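Local coordinates for protein Rnh (Ribonuclease H) (Chlorobaculum tepidum, PDB 3H08) that probably cleaves the RNA strand of RNA-DNA hybrids endonucleolytically, leaving 5'-phosphomonoesters, with magnesium as cofactor, at residues A24-G29 / E57-P62. The protein carries 3 engineered substitutions. Residues are numbered along the deposited sequence; the frame is centred on the assembly and turned at random.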
loop_
_atom_site.group_PDB
_atom_site.type_symbol
_atom_site.label_atom_id
_atom_site.label_comp_id
_atom_site.label_asym_id
_atom_site.label_seq_id
_atom_site.Cartn_x
_atom_site.Cartn_y
_atom_site.Cartn_z
ATOM N N ALA A 24 2.689 5.531 -4.996
ATOM C CA ALA A 24 1.236 5.498 -5.091
ATOM C C ALA A 24 0.778 6.589 -6.055
ATOM O O ALA A 24 1.318 7.693 -6.067
ATOM C CB ALA A 24 0.578 5.670 -3.720
ATOM N N LEU A 25 -0.257 6.269 -6.806
ATOM C CA LEU A 25 -0.912 7.165 -7.724
ATOM C C LEU A 25 -2.367 7.229 -7.282
ATOM O O LEU A 25 -3.049 6.188 -7.168
ATOM C CB LEU A 25 -0.811 6.604 -9.151
ATOM C CG LEU A 25 -1.480 7.349 -10.264
ATOM C CD1 LEU A 25 -1.125 8.761 -10.210
ATOM C CD2 LEU A 25 -1.041 6.710 -11.578
ATOM N N LEU A 26 -2.798 8.439 -6.948
ATOM C CA LEU A 26 -4.157 8.722 -6.509
ATOM C C LEU A 26 -4.898 9.379 -7.645
ATOM O O LEU A 26 -4.387 10.322 -8.252
ATOM C CB LEU A 26 -4.157 9.666 -5.288
ATOM C CG LEU A 26 -3.699 9.045 -3.969
ATOM C CD1 LEU A 26 -2.223 9.038 -3.860
ATOM C CD2 LEU A 26 -4.315 9.768 -2.808
ATOM N N MET A 27 -6.089 8.899 -7.941
ATOM C CA MET A 27 -6.864 9.354 -9.080
ATOM C C MET A 27 -8.292 9.727 -8.684
ATOM O O MET A 27 -8.978 8.987 -8.003
ATOM C CB MET A 27 -6.897 8.227 -10.113
ATOM C CG MET A 27 -7.767 8.481 -11.249
ATOM S SD MET A 27 -7.759 7.012 -12.273
ATOM C CE MET A 27 -6.053 6.929 -12.734
ATOM N N TYR A 28 -8.734 10.891 -9.142
ATOM C CA TYR A 28 -10.120 11.320 -9.001
ATOM C C TYR A 28 -10.520 12.026 -10.305
ATOM O O TYR A 28 -10.137 13.167 -10.544
ATOM C CB TYR A 28 -10.234 12.228 -7.796
ATOM C CG TYR A 28 -11.617 12.761 -7.551
ATOM C CD1 TYR A 28 -12.682 11.911 -7.262
ATOM C CD2 TYR A 28 -11.868 14.137 -7.593
ATOM C CE1 TYR A 28 -13.955 12.421 -7.061
ATOM C CE2 TYR A 28 -13.112 14.641 -7.379
ATOM C CZ TYR A 28 -14.151 13.795 -7.112
ATOM O OH TYR A 28 -15.391 14.339 -6.911
ATOM N N GLY A 29 -11.264 11.324 -11.153
ATOM C CA GLY A 29 -11.521 11.762 -12.513
ATOM C C GLY A 29 -10.239 12.043 -13.262
ATOM O O GLY A 29 -9.320 11.203 -13.310
ATOM N N GLU A 57 -2.749 7.964 3.532
ATOM C CA GLU A 57 -2.383 9.164 4.294
ATOM C C GLU A 57 -2.437 10.436 3.440
ATOM O O GLU A 57 -2.583 11.532 3.978
ATOM C CB GLU A 57 -1.011 9.014 4.909
ATOM C CG GLU A 57 -1.004 8.117 6.104
ATOM C CD GLU A 57 0.354 7.973 6.792
ATOM O OE1 GLU A 57 1.396 8.344 6.220
ATOM O OE2 GLU A 57 0.357 7.476 7.952
ATOM N N ALA A 58 -2.321 10.276 2.122
ATOM C CA ALA A 58 -2.325 11.419 1.181
ATOM C C ALA A 58 -3.717 11.975 0.929
ATOM O O ALA A 58 -3.870 13.067 0.395
ATOM C CB ALA A 58 -1.695 11.029 -0.119
ATOM N N LEU A 59 -4.734 11.261 1.350
ATOM C CA LEU A 59 -6.089 11.762 1.234
ATOM C C LEU A 59 -6.330 12.872 2.274
ATOM O O LEU A 59 -6.034 12.703 3.453
ATOM C CB LEU A 59 -7.061 10.629 1.442
ATOM C CG LEU A 59 -6.978 9.485 0.453
ATOM C CD1 LEU A 59 -7.724 8.296 0.981
ATOM C CD2 LEU A 59 -7.508 9.869 -0.858
ATOM N N LYS A 60 -6.902 13.988 1.841
ATOM C CA LYS A 60 -7.080 15.135 2.698
ATOM C C LYS A 60 -8.342 15.049 3.567
ATOM O O LYS A 60 -8.435 15.708 4.609
ATOM C CB LYS A 60 -7.183 16.406 1.850
ATOM C CG LYS A 60 -6.056 16.592 0.862
ATOM C CD LYS A 60 -6.288 17.835 0.024
ATOM C CE LYS A 60 -5.578 17.778 -1.299
ATOM N NZ LYS A 60 -5.464 19.166 -1.883
ATOM N N GLU A 61 -9.333 14.304 3.081
ATOM C CA GLU A 61 -10.586 14.132 3.780
ATOM C C GLU A 61 -11.005 12.664 3.730
ATOM O O GLU A 61 -10.510 11.921 2.904
ATOM C CB GLU A 61 -11.655 15.045 3.189
ATOM C CG GLU A 61 -12.120 14.704 1.793
ATOM C CD GLU A 61 -11.352 15.432 0.663
ATOM O OE1 GLU A 61 -11.078 16.647 0.788
ATOM O OE2 GLU A 61 -11.042 14.774 -0.360
ATOM N N PRO A 62 -11.889 12.240 4.640
ATOM C CA PRO A 62 -12.422 10.866 4.557
ATOM C C PRO A 62 -12.991 10.587 3.174
ATOM O O PRO A 62 -13.709 11.435 2.619
ATOM C CB PRO A 62 -13.527 10.856 5.616
ATOM C CG PRO A 62 -13.015 11.782 6.621
ATOM C CD PRO A 62 -12.416 12.920 5.813
#
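Leu26 meets Ala58 and Leu59 in a small apolar contact on one face of the mixed sheet of the RNase H fold. Residues 24-28 end strand 18-28, which runs antiparallel to both of its neighbours, strands 4-13 and 31-39; residues 57-62 lead from helix 44-57 toward strand 64-69. Ala24 is tied to the edge strand by a backbone hydrogen bond with Ile35. Leu25 and Met27 send their side chains to the other face, against Tyr130 of helix 129-144. Leu26, between them, rises on the face bearing helix 44-57, while its backbone pairs with Lys33. Its CG stands anti to the carbonyl carbon (chi1 -72°), and chi2 at 83° turns CD2 to the loop. That methyl, Leu26 CD2, lies 4.0 Å from Ala58 CB and 3.7 Å from Leu59 CD2. Ala58 points its methyl toward the strand, whereas Leu59 starts off to one side and brings its CD2 branch back. The two leucine side chains meet at a slant, and both also touch strand 4-13, Leu26 on Ile7 and Leu59 on Ile5. The loop thereby continues the apolar cover of the sheet past helix 44-57. Tyr28, ending the strand, touches Ile5 with its side chain; its carbonyl O is hydrogen-bonded to Ser31 OG at the start of strand 31-39, across the turn that includes Gly29. The bound magnesium ion is about 14 Å from the Leu26 side chain, so this contact stands apart from the metal site. Ala58 CB and Leu59 CD2 are themselves 6.0 Å apart and subtend an angle of about 102° at Leu26 CD2.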